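Local coordinates for Lin2960 protein (Listeria innocua, PDB 3OOP) that is of unproven function but probably binds DNA and regulates transcription as a dimer of the MarR winged-helix type, at residues Met22-Leu26 with Ser115-Phe120; Ser29-Val35 with Glu107-Val112; Ser41-Gly45 with Ile57-Lys63; Lys78-Arg83 with Leu95-Gly101. All blocks are in the same frame, centred on the assembly; numbering follows the deposited sequence.

Contact 1: Met22-Leu26 with Ser115-Phe120; sequences MHLFL and SCEKMF
Met-22 and Leu-26 face Met-119 and Ser-115 where helices 2-29 and 99-119 run roughly antiparallel, the short segments 22-26 and 115-119 making an angle of 144° with their axes 10.3 Å apart. Met-119, present like Met-22 as selenomethionine, is the hub. Its CG stands anti to the backbone N (chi1 -167°), which sends the chain across the gap, and Met-119 SE comes to 3.7 Å from Met-22 CB, the two side chains crossing at about a right angle. A bend at chi3 then carries Met-119 CE to 3.9 Å from Leu-26 CD1. Methionine's unbranched, flexible chain suits a place where it must fit between several neighbours.

Phe-25 lies alongside Met-119 in the opposite sense, and the SE approaches its ring obliquely in a Met-aromatic contact. At the ring edge, in plane, Ser-115 O sits 3.4 Å from Phe-25 CE2; the same oxygen takes the backbone N-H of Met-119. Small Ser-115 and Cys-116 let the CD2 branch of Leu-26 press against the helix backbone, 3.6 Å from Cys-116 N. Met-22 CE ends tightly against Phe-120 CZ (3.3 Å).

Ile-142 of the second subunit packs on Met-22, Phe-25 and Met-119, consistent with the MarR-family dimerisation domain, in which N- and C-terminal helices of both subunits intertwine.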
# COMPACT_ATOMS: atom_id res chain seq x y z
N MSE A 22 -10.72 -4.21 -6.55
CA MSE A 22 -11.12 -3.52 -7.78
C MSE A 22 -10.51 -4.21 -9.00
O MSE A 22 -11.18 -4.45 -10.01
CB MSE A 22 -10.69 -2.06 -7.72
CG MSE A 22 -11.48 -1.22 -6.73
SE MSE A 22 -10.51 0.42 -6.24
CE MSE A 22 -10.75 1.37 -7.90
N HIS A 23 -9.23 -4.56 -8.89
CA HIS A 23 -8.59 -5.30 -9.97
C HIS A 23 -9.26 -6.66 -10.24
O HIS A 23 -9.50 -7.02 -11.39
CB HIS A 23 -7.11 -5.48 -9.71
CG HIS A 23 -6.40 -6.18 -10.82
ND1 HIS A 23 -6.26 -5.63 -12.07
CD2 HIS A 23 -5.80 -7.40 -10.87
CE1 HIS A 23 -5.60 -6.47 -12.85
NE2 HIS A 23 -5.31 -7.55 -12.14
N LEU A 24 -9.55 -7.41 -9.18
CA LEU A 24 -10.26 -8.68 -9.33
C LEU A 24 -11.63 -8.50 -9.99
O LEU A 24 -12.02 -9.32 -10.84
CB LEU A 24 -10.40 -9.40 -7.97
CG LEU A 24 -9.10 -9.89 -7.32
CD1 LEU A 24 -9.36 -10.37 -5.89
CD2 LEU A 24 -8.45 -11.00 -8.15
N PHE A 25 -12.35 -7.44 -9.62
CA PHE A 25 -13.67 -7.15 -10.17
C PHE A 25 -13.62 -6.90 -11.67
O PHE A 25 -14.42 -7.47 -12.44
CB PHE A 25 -14.26 -5.92 -9.47
CG PHE A 25 -15.65 -5.56 -9.92
CD1 PHE A 25 -16.73 -6.33 -9.53
CD2 PHE A 25 -15.87 -4.45 -10.72
CE1 PHE A 25 -18.03 -5.99 -9.92
CE2 PHE A 25 -17.16 -4.10 -11.12
CZ PHE A 25 -18.24 -4.88 -10.72
N LEU A 26 -12.68 -6.07 -12.10
CA LEU A 26 -12.49 -5.81 -13.52
C LEU A 26 -12.09 -7.06 -14.28
O LEU A 26 -12.53 -7.26 -15.41
CB LEU A 26 -11.47 -4.70 -13.74
CG LEU A 26 -11.90 -3.34 -13.18
CD1 LEU A 26 -10.83 -2.31 -13.52
CD2 LEU A 26 -13.28 -2.88 -13.74
N SER A 115 -17.80 -1.94 -16.40
CA SER A 115 -17.59 -2.41 -15.01
C SER A 115 -16.91 -1.36 -14.15
O SER A 115 -17.25 -1.19 -12.97
CB SER A 115 -16.79 -3.71 -15.00
OG SER A 115 -17.55 -4.73 -15.60
N CYS A 116 -15.97 -0.64 -14.74
CA CYS A 116 -15.29 0.45 -14.07
C CYS A 116 -16.27 1.57 -13.65
O CYS A 116 -16.18 2.09 -12.54
CB CYS A 116 -14.20 1.00 -14.99
SG CYS A 116 -13.10 2.15 -14.18
N GLU A 117 -17.22 1.89 -14.52
CA GLU A 117 -18.28 2.85 -14.18
C GLU A 117 -19.09 2.37 -12.98
O GLU A 117 -19.44 3.17 -12.10
CB GLU A 117 -19.20 3.11 -15.38
CG GLU A 117 -18.54 3.90 -16.50
CD GLU A 117 -19.37 3.95 -17.79
OE1 GLU A 117 -20.51 3.44 -17.81
OE2 GLU A 117 -18.86 4.52 -18.78
N LYS A 118 -19.39 1.07 -12.93
CA LYS A 118 -20.14 0.48 -11.82
C LYS A 118 -19.37 0.58 -10.51
O LYS A 118 -19.93 0.90 -9.48
CB LYS A 118 -20.50 -0.98 -12.10
CG LYS A 118 -21.51 -1.18 -13.22
CD LYS A 118 -21.94 -2.66 -13.34
CE LYS A 118 -23.01 -3.03 -12.31
NZ LYS A 118 -23.51 -4.44 -12.48
N MSE A 119 -18.07 0.31 -10.59
CA MSE A 119 -17.16 0.36 -9.46
C MSE A 119 -17.16 1.74 -8.80
O MSE A 119 -17.12 1.85 -7.56
CB MSE A 119 -15.77 0.08 -10.00
CG MSE A 119 -14.71 -0.21 -9.02
SE MSE A 119 -13.43 -1.27 -10.06
CE MSE A 119 -12.51 0.17 -10.99
N PHE A 120 -17.20 2.79 -9.63
CA PHE A 120 -17.13 4.16 -9.15
C PHE A 120 -18.49 4.86 -9.02
O PHE A 120 -18.53 6.07 -8.78
CB PHE A 120 -16.19 4.99 -10.02
CG PHE A 120 -14.74 4.69 -9.78
CD1 PHE A 120 -14.09 5.17 -8.64
CD2 PHE A 120 -14.02 3.92 -10.69
CE1 PHE A 120 -12.74 4.88 -8.41
CE2 PHE A 120 -12.66 3.64 -10.47
CZ PHE A 120 -12.02 4.11 -9.34

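Contact 2: Ser29-Val35 with Glu107-Val112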
# COMPACT_ATOMS: atom_id res chain seq x y z
N SER A 29 -15.05 -9.34 -14.96
CA SER A 29 -15.96 -8.84 -15.99
C SER A 29 -15.67 -9.45 -17.35
O SER A 29 -16.57 -9.56 -18.17
CB SER A 29 -15.92 -7.31 -16.07
OG SER A 29 -14.78 -6.83 -16.76
N ILE A 30 -14.43 -9.87 -17.58
CA ILE A 30 -14.06 -10.48 -18.86
C ILE A 30 -13.69 -11.97 -18.74
O ILE A 30 -13.13 -12.57 -19.66
CB ILE A 30 -12.98 -9.65 -19.59
CG1 ILE A 30 -11.71 -9.52 -18.74
CG2 ILE A 30 -13.54 -8.24 -19.97
CD1 ILE A 30 -10.52 -8.94 -19.51
N ALA A 31 -14.05 -12.56 -17.60
CA ALA A 31 -13.74 -13.97 -17.31
C ALA A 31 -14.24 -14.95 -18.37
O ALA A 31 -13.60 -15.98 -18.63
CB ALA A 31 -14.28 -14.37 -15.92
N SER A 32 -15.37 -14.64 -19.00
CA SER A 32 -15.99 -15.59 -19.93
C SER A 32 -15.42 -15.49 -21.35
O SER A 32 -15.75 -16.30 -22.20
CB SER A 32 -17.51 -15.44 -19.96
OG SER A 32 -18.03 -15.57 -18.65
N TYR A 33 -14.55 -14.52 -21.59
CA TYR A 33 -14.00 -14.29 -22.92
C TYR A 33 -12.78 -15.17 -23.21
O TYR A 33 -12.13 -15.66 -22.28
CB TYR A 33 -13.69 -12.80 -23.11
CG TYR A 33 -14.96 -11.99 -23.20
CD1 TYR A 33 -15.50 -11.65 -24.44
CD2 TYR A 33 -15.65 -11.60 -22.05
CE1 TYR A 33 -16.67 -10.92 -24.54
CE2 TYR A 33 -16.83 -10.87 -22.13
CZ TYR A 33 -17.33 -10.53 -23.38
OH TYR A 33 -18.50 -9.81 -23.48
N ASP A 34 -12.48 -15.37 -24.49
CA ASP A 34 -11.42 -16.29 -24.90
C ASP A 34 -10.04 -15.77 -24.47
O ASP A 34 -9.17 -16.54 -24.08
CB ASP A 34 -11.46 -16.54 -26.41
CG ASP A 34 -10.29 -17.37 -26.91
OD1 ASP A 34 -10.29 -18.59 -26.68
OD2 ASP A 34 -9.36 -16.80 -27.52
N VAL A 35 -9.86 -14.46 -24.51
CA VAL A 35 -8.63 -13.81 -24.03
C VAL A 35 -8.53 -13.85 -22.49
O VAL A 35 -9.43 -13.37 -21.81
CB VAL A 35 -8.58 -12.35 -24.56
CG1 VAL A 35 -7.43 -11.58 -23.96
CG2 VAL A 35 -8.48 -12.36 -26.10
N GLU A 107 -14.08 -4.75 -27.92
CA GLU A 107 -15.12 -5.45 -27.18
C GLU A 107 -14.75 -5.57 -25.70
O GLU A 107 -15.56 -5.24 -24.83
CB GLU A 107 -15.37 -6.83 -27.82
CG GLU A 107 -16.59 -7.60 -27.30
CD GLU A 107 -16.79 -8.94 -28.01
OE1 GLU A 107 -17.70 -9.70 -27.59
OE2 GLU A 107 -16.06 -9.25 -28.99
N LEU A 108 -13.52 -6.01 -25.42
CA LEU A 108 -13.04 -6.16 -24.04
C LEU A 108 -12.94 -4.82 -23.32
O LEU A 108 -13.38 -4.70 -22.17
CB LEU A 108 -11.69 -6.88 -24.00
CG LEU A 108 -11.67 -8.31 -24.54
CD1 LEU A 108 -10.24 -8.81 -24.75
CD2 LEU A 108 -12.43 -9.25 -23.60
N ARG A 109 -12.38 -3.81 -23.99
CA ARG A 109 -12.26 -2.48 -23.40
C ARG A 109 -13.62 -1.94 -22.98
O ARG A 109 -13.75 -1.35 -21.91
CB ARG A 109 -11.58 -1.49 -24.36
CG ARG A 109 -10.07 -1.59 -24.40
CD ARG A 109 -9.44 -0.22 -24.59
NE ARG A 109 -8.04 -0.28 -25.00
CZ ARG A 109 -7.01 -0.35 -24.16
NH1 ARG A 109 -7.21 -0.39 -22.85
NH2 ARG A 109 -5.77 -0.39 -24.64
N ASP A 110 -14.63 -2.15 -23.81
CA ASP A 110 -15.99 -1.67 -23.53
C ASP A 110 -16.58 -2.34 -22.28
O ASP A 110 -17.23 -1.68 -21.45
CB ASP A 110 -16.91 -1.86 -24.74
CG ASP A 110 -16.63 -0.86 -25.87
OD1 ASP A 110 -15.98 0.18 -25.63
OD2 ASP A 110 -17.08 -1.11 -27.01
N ILE A 111 -16.35 -3.64 -22.15
CA ILE A 111 -16.82 -4.40 -20.99
C ILE A 111 -16.13 -3.91 -19.73
O ILE A 111 -16.80 -3.66 -18.71
CB ILE A 111 -16.60 -5.91 -21.16
CG1 ILE A 111 -17.49 -6.44 -22.28
CG2 ILE A 111 -16.91 -6.65 -19.85
CD1 ILE A 111 -16.85 -7.54 -23.05
N VAL A 112 -14.81 -3.78 -19.79
CA VAL A 112 -14.03 -3.28 -18.64
C VAL A 112 -14.46 -1.87 -18.24
O VAL A 112 -14.63 -1.58 -17.05
CB VAL A 112 -12.51 -3.37 -18.92
CG1 VAL A 112 -11.71 -2.72 -17.81
CG2 VAL A 112 -12.09 -4.84 -19.10
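The backbone bond from Val-112 N to Leu-108 O, 2.9 Å long, sets the spacing of two residues that both receive Ile-30. Across the contact itself the meeting is apolar. Ile-30 has CG1 wedged between its backbone N and carbonyl carbon (chi1 58°), which presents the other branch, CG2, to helix 99-119; it lies 3.7 Å from Ile-111 CG2 and 3.8 Å from Val-112 CG2. Beta-branched residues suit this place, since their methyls start close to the backbone and fill the short gap between loop and helix. Beside them Ser-29 is small enough for its carbonyl to approach Ile-111 CG2, while its OG is hydrogen-bonded to Leu-26 O.

A type I turn from Ile-30 to Tyr-33, closed by Tyr-33 N bonding to Ile-30 O, brings the tyrosine back over the helix. Leu-108 and Tyr-33 pass in opposite directions, with Leu-108 CD2 3.8 Å from Tyr-33 CG. The other branch of the leucine, CD1, meets Val-35 CB at 3.9 Å, so the two tips of one forked side chain touch different residues of the loop. At the outer margin Glu-107 OE1 sits at the ring edge, in plane, 3.4 Å from Tyr-33 CE1, its carboxylate turned 89° to the ring; the extended glutamate keeps its charge near solvent.

Trp-40 of helix 37-49 packs on Ile-30 and Leu-108. Arg-109 reaches that same helix through a salt bridge to Glu-47, and Asp-34 pairs with Lys-78 just ahead of strand 81-84, so the loop is seated between two helices and the hairpin.

Contact 3: Ser41-Gly45 with Ile57-Lys63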
# COMPACT_ATOMS: atom_id res chain seq x y z
N SER A 41 -3.56 -8.04 -20.57
CA SER A 41 -2.55 -7.04 -20.19
C SER A 41 -1.66 -6.70 -21.38
O SER A 41 -1.41 -5.52 -21.66
CB SER A 41 -1.68 -7.54 -19.04
OG SER A 41 -2.48 -7.73 -17.88
N VAL A 42 -1.20 -7.73 -22.08
CA VAL A 42 -0.31 -7.53 -23.22
C VAL A 42 -1.07 -6.90 -24.39
O VAL A 42 -0.59 -5.93 -24.98
CB VAL A 42 0.43 -8.83 -23.61
CG1 VAL A 42 1.20 -8.63 -24.89
CG2 VAL A 42 1.40 -9.23 -22.49
N LEU A 43 -2.24 -7.43 -24.72
CA LEU A 43 -3.08 -6.88 -25.80
C LEU A 43 -3.40 -5.41 -25.61
O LEU A 43 -3.26 -4.62 -26.55
CB LEU A 43 -4.40 -7.65 -25.90
CG LEU A 43 -4.64 -8.73 -26.92
CD1 LEU A 43 -6.10 -9.17 -26.82
CD2 LEU A 43 -4.31 -8.28 -28.36
N GLU A 44 -3.86 -5.06 -24.41
CA GLU A 44 -4.17 -3.67 -24.03
C GLU A 44 -2.96 -2.76 -24.23
O GLU A 44 -3.08 -1.64 -24.73
CB GLU A 44 -4.65 -3.63 -22.56
CG GLU A 44 -4.51 -2.29 -21.85
CD GLU A 44 -4.39 -2.45 -20.34
OE1 GLU A 44 -3.40 -1.96 -19.76
OE2 GLU A 44 -5.29 -3.06 -19.72
N GLY A 45 -1.79 -3.25 -23.80
CA GLY A 45 -0.54 -2.50 -23.95
C GLY A 45 -0.19 -2.29 -25.41
O GLY A 45 0.25 -1.22 -25.80
N ILE A 57 6.88 -3.55 -24.35
CA ILE A 57 5.69 -4.16 -23.75
C ILE A 57 5.98 -4.73 -22.36
O ILE A 57 5.15 -4.61 -21.46
CB ILE A 57 5.02 -5.23 -24.67
CG1 ILE A 57 4.14 -4.53 -25.69
CG2 ILE A 57 4.14 -6.19 -23.86
CD1 ILE A 57 2.94 -3.78 -25.06
N ALA A 58 7.16 -5.34 -22.22
CA ALA A 58 7.63 -5.83 -20.93
C ALA A 58 7.62 -4.71 -19.89
O ALA A 58 7.06 -4.87 -18.80
CB ALA A 58 9.03 -6.42 -21.07
N LEU A 59 8.20 -3.57 -20.24
CA LEU A 59 8.22 -2.39 -19.36
C LEU A 59 6.81 -1.89 -19.05
O LEU A 59 6.48 -1.61 -17.89
CB LEU A 59 9.07 -1.28 -19.99
CG LEU A 59 10.56 -1.18 -19.65
CD1 LEU A 59 11.36 -2.44 -20.01
CD2 LEU A 59 11.16 0.04 -20.35
N TRP A 60 5.98 -1.79 -20.08
CA TRP A 60 4.60 -1.34 -19.93
C TRP A 60 3.79 -2.23 -18.99
O TRP A 60 3.06 -1.74 -18.14
CB TRP A 60 3.91 -1.27 -21.30
CG TRP A 60 2.51 -0.73 -21.26
CD1 TRP A 60 1.37 -1.43 -21.03
CD2 TRP A 60 2.11 0.63 -21.46
NE1 TRP A 60 0.28 -0.60 -21.07
CE2 TRP A 60 0.71 0.68 -21.33
CE3 TRP A 60 2.81 1.81 -21.72
CZ2 TRP A 60 -0.02 1.87 -21.48
CZ3 TRP A 60 2.09 3.00 -21.86
CH2 TRP A 60 0.68 3.01 -21.74
N THR A 61 3.92 -3.55 -19.14
CA THR A 61 3.11 -4.48 -18.37
C THR A 61 3.81 -4.90 -17.09
O THR A 61 3.17 -5.47 -16.19
CB THR A 61 2.78 -5.75 -19.18
OG1 THR A 61 3.99 -6.42 -19.53
CG2 THR A 61 2.01 -5.41 -20.45
N LYS A 62 5.11 -4.62 -17.00
CA LYS A 62 5.95 -5.07 -15.88
C LYS A 62 6.01 -6.60 -15.79
O LYS A 62 5.86 -7.19 -14.72
CB LYS A 62 5.51 -4.43 -14.56
CG LYS A 62 5.92 -2.97 -14.45
CD LYS A 62 5.18 -2.24 -13.35
CE LYS A 62 3.99 -1.48 -13.90
NZ LYS A 62 3.40 -0.56 -12.88
N LYS A 63 6.21 -7.23 -16.94
CA LYS A 63 6.44 -8.67 -17.03
C LYS A 63 7.84 -8.88 -17.58
O LYS A 63 8.38 -8.00 -18.23
CB LYS A 63 5.39 -9.33 -17.94
CG LYS A 63 3.95 -9.13 -17.48
CD LYS A 63 2.95 -9.78 -18.44
CE LYS A 63 1.51 -9.42 -18.10
NZ LYS A 63 1.01 -10.04 -16.84
O HOH W 1 -1.41 -3.32 -20.15
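Ser-41 starts the contact with its CB 3.8 Å from Lys-63 CE, a short side chain meeting the aliphatic part of a long one. Its carbonyl oxygen faces Thr-61 CG2 at 3.6 Å and accepts a hydrogen bond from a water 2.7 Å away. Thr-61 shows two characters here: with chi1 at 60°, its methyl is turned to segment 41-45 while OG1 folds back to donate to Ile-57 O (2.9 Å), a bond that satisfies the hydroxyl within its own helix. That oxygen also takes Thr-61 N, the two donors arriving from opposite faces of the carbonyl plane.

Val-42 follows, its CG1 4.0 Å from Ile-57 CG2 where the two beta-branched side chains cross at about a right angle. Glu-44, extended beyond CG, brings its carboxylate near the edge of the Trp-60 indole, the two planes 77° apart. The water on Ser-41 O lies in plane at that edge, and Trp-60 NE1 donates to it weakly; the modelled link from this water to Glu-44 OE1 is doubtfully short and involves one of two conformers.

Gly-45 ends the walk. Lacking a side chain, it lets bulky neighbours come onto its backbone: Trp-60 NE1 is 3.5 Å from Gly-45 CA, and Ile-57 CD1 stands 3.5 Å from Gly-45 C. The axes of segments 41-45 and 57-61 pass 9.7 Å apart at an angle of 111°.

Helix 54-61 thus lies across helix 37-49, consistent with the first helix of the helix-turn-helix. Helix 65-77, by family comparison probably the recognition helix, packs on Val-42 through Ile-71 and Leu-75, and Leu-43 touches Thr-105 of helix 99-119.

Contact 4: Lys78-Arg83 with Leu95-Gly101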
# COMPACT_ATOMS: atom_id res chain seq x y z
N LYS A 78 -3.32 -16.85 -31.97
CA LYS A 78 -4.73 -16.46 -31.97
C LYS A 78 -5.06 -15.44 -33.07
O LYS A 78 -6.22 -15.05 -33.22
CB LYS A 78 -5.17 -15.92 -30.60
CG LYS A 78 -5.16 -16.96 -29.48
CD LYS A 78 -5.75 -16.43 -28.17
CE LYS A 78 -6.03 -17.58 -27.20
NZ LYS A 78 -6.77 -17.15 -25.97
N GLU A 79 -4.04 -15.02 -33.82
CA GLU A 79 -4.16 -14.06 -34.92
C GLU A 79 -4.71 -12.71 -34.48
O GLU A 79 -5.45 -12.06 -35.21
CB GLU A 79 -5.01 -14.64 -36.06
CG GLU A 79 -4.73 -16.11 -36.34
CD GLU A 79 -5.47 -16.63 -37.55
OE1 GLU A 79 -6.55 -17.23 -37.38
OE2 GLU A 79 -4.97 -16.43 -38.67
N LEU A 80 -4.33 -12.29 -33.27
CA LEU A 80 -4.80 -11.03 -32.69
C LEU A 80 -3.77 -9.93 -32.90
O LEU A 80 -4.09 -8.74 -32.86
CB LEU A 80 -5.13 -11.20 -31.20
CG LEU A 80 -6.22 -12.24 -30.91
CD1 LEU A 80 -6.39 -12.51 -29.40
CD2 LEU A 80 -7.54 -11.83 -31.55
N ILE A 81 -2.52 -10.32 -33.11
CA ILE A 81 -1.45 -9.36 -33.33
C ILE A 81 -0.57 -9.81 -34.49
O ILE A 81 -0.65 -10.96 -34.93
CB ILE A 81 -0.58 -9.13 -32.05
CG1 ILE A 81 0.17 -10.42 -31.66
CG2 ILE A 81 -1.46 -8.58 -30.89
CD1 ILE A 81 1.21 -10.22 -30.53
N VAL A 82 0.25 -8.89 -34.98
CA VAL A 82 1.20 -9.20 -36.04
C VAL A 82 2.57 -8.68 -35.59
O VAL A 82 2.66 -7.66 -34.90
CB VAL A 82 0.72 -8.63 -37.41
CG1 VAL A 82 0.73 -7.11 -37.42
CG2 VAL A 82 1.53 -9.20 -38.56
N ARG A 83 3.62 -9.42 -35.94
CA ARG A 83 4.98 -9.05 -35.59
C ARG A 83 5.75 -8.78 -36.88
O ARG A 83 5.91 -9.68 -37.70
CB ARG A 83 5.65 -10.16 -34.76
CG ARG A 83 7.07 -9.86 -34.30
CD ARG A 83 7.48 -10.70 -33.08
NE ARG A 83 7.42 -12.14 -33.35
CZ ARG A 83 7.46 -13.08 -32.41
NH1 ARG A 83 7.56 -12.75 -31.12
NH2 ARG A 83 7.40 -14.36 -32.75
N LEU A 95 5.23 -4.98 -32.65
CA LEU A 95 3.93 -5.65 -32.56
C LEU A 95 2.81 -4.64 -32.77
O LEU A 95 2.88 -3.52 -32.27
CB LEU A 95 3.76 -6.28 -31.18
CG LEU A 95 4.92 -7.10 -30.65
CD1 LEU A 95 4.77 -7.31 -29.15
CD2 LEU A 95 5.00 -8.41 -31.39
N SER A 96 1.79 -5.07 -33.51
CA SER A 96 0.60 -4.26 -33.76
C SER A 96 -0.61 -5.18 -33.82
O SER A 96 -0.45 -6.38 -33.95
CB SER A 96 0.73 -3.49 -35.07
OG SER A 96 1.95 -2.77 -35.14
N LEU A 97 -1.81 -4.61 -33.76
CA LEU A 97 -3.02 -5.42 -33.81
C LEU A 97 -3.42 -5.80 -35.23
O LEU A 97 -3.21 -5.03 -36.17
CB LEU A 97 -4.18 -4.65 -33.16
CG LEU A 97 -4.02 -4.20 -31.71
CD1 LEU A 97 -5.22 -3.34 -31.31
CD2 LEU A 97 -3.87 -5.37 -30.76
N THR A 98 -4.01 -6.98 -35.38
CA THR A 98 -4.74 -7.34 -36.58
C THR A 98 -6.16 -6.76 -36.49
O THR A 98 -6.57 -6.27 -35.43
CB THR A 98 -4.88 -8.87 -36.72
OG1 THR A 98 -5.60 -9.38 -35.59
CG2 THR A 98 -3.51 -9.55 -36.80
N ASP A 99 -6.91 -6.82 -37.59
CA ASP A 99 -8.33 -6.45 -37.54
C ASP A 99 -9.09 -7.22 -36.44
O ASP A 99 -9.92 -6.63 -35.72
CB ASP A 99 -9.01 -6.68 -38.88
CG ASP A 99 -8.64 -5.63 -39.93
OD1 ASP A 99 -7.99 -4.61 -39.60
OD2 ASP A 99 -9.02 -5.84 -41.10
N LYS A 100 -8.80 -8.51 -36.32
CA LYS A 100 -9.43 -9.34 -35.28
C LYS A 100 -9.00 -8.87 -33.89
O LYS A 100 -9.83 -8.78 -32.99
CB LYS A 100 -9.10 -10.82 -35.47
CG LYS A 100 -9.90 -11.72 -34.56
CD LYS A 100 -9.47 -13.18 -34.67
CE LYS A 100 -10.40 -14.09 -33.86
NZ LYS A 100 -10.00 -15.53 -33.99
N GLY A 101 -7.72 -8.57 -33.72
CA GLY A 101 -7.23 -8.01 -32.47
C GLY A 101 -7.90 -6.69 -32.11
O GLY A 101 -8.26 -6.48 -30.96
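Arg-83 and Leu-95 stand side by side pointing the same way, a non-hydrogen-bonded antiparallel pair in which Leu-95 CD2 lies along the arginine's methylenes, 3.8 Å from Arg-83 CD. The flexible arginine can thus cover a leucine while its NH1 reaches on to Gln-54. Val-82 and Ser-96, the next pair and a hydrogen-bonded one, put their side chains on the face away from Arg-83 and Leu-95. Their backbones exchange two bonds, Val-82 N to Ser-96 O at 2.8 Å and Ser-96 N to Val-82 O at 3.1 Å.

Ile-81 and Leu-97 diverge from the bridge yet meet again farther out, Ile-81 CG2 lying 4.0 Å from Leu-97 CD2; both reach Leu-43 of helix 37-49, which suits their apolar nature. Leu-80 and Lys-100 cross obliquely: the leucine's CD2 touches the extended lysine at CG, leaving the ammonium to continue outward.

Thr-98 joins the chain just after helix 65-77 to the start of helix 99-119. Its OG1, set between the backbone N and carbonyl carbon (chi1 61°), donates to Glu-79 O at 2.7 Å and, as N-cap of helix 99-119, accepts from Gly-101 N at 2.9 Å. Thr-98 N bonds to Leu-80 O from above the carbonyl plane, 52° out of it. Gly-101, bare of a side chain, brings its CA to 3.2 Å from the same Leu-80 O.

Beyond the Schellman motif that ends helix 65-77 at Glu-79, this hairpin matches the wing of a winged helix. Used in both directions, one threonine hydroxyl satisfies a backbone carbonyl and a helix-start N-H, while the N-H of the same residue holds Leu-80, next to the first strand.

Overall arrangement
From the N terminus, helix 2-29 supplies the first segment of contact 1, and the loop after it opens contact 2 at once. Contact 3 then opens on helix 37-49 and closes on helix 54-61, before contact 4 opens at 78-83 and closes at 95-101. Contacts 3 and 4 are therefore in series, both nested inside contact 2, which closes on helix 99-119; contact 1 closes last, on the same helix, and encloses everything, with no crossing. Leu-43 links contacts 3 and 4, and Val-35 joins contact 2 to both. Helix 99-119 runs from the wing to the dimer region, tying the probable DNA-binding part to the region that meets the second subunit.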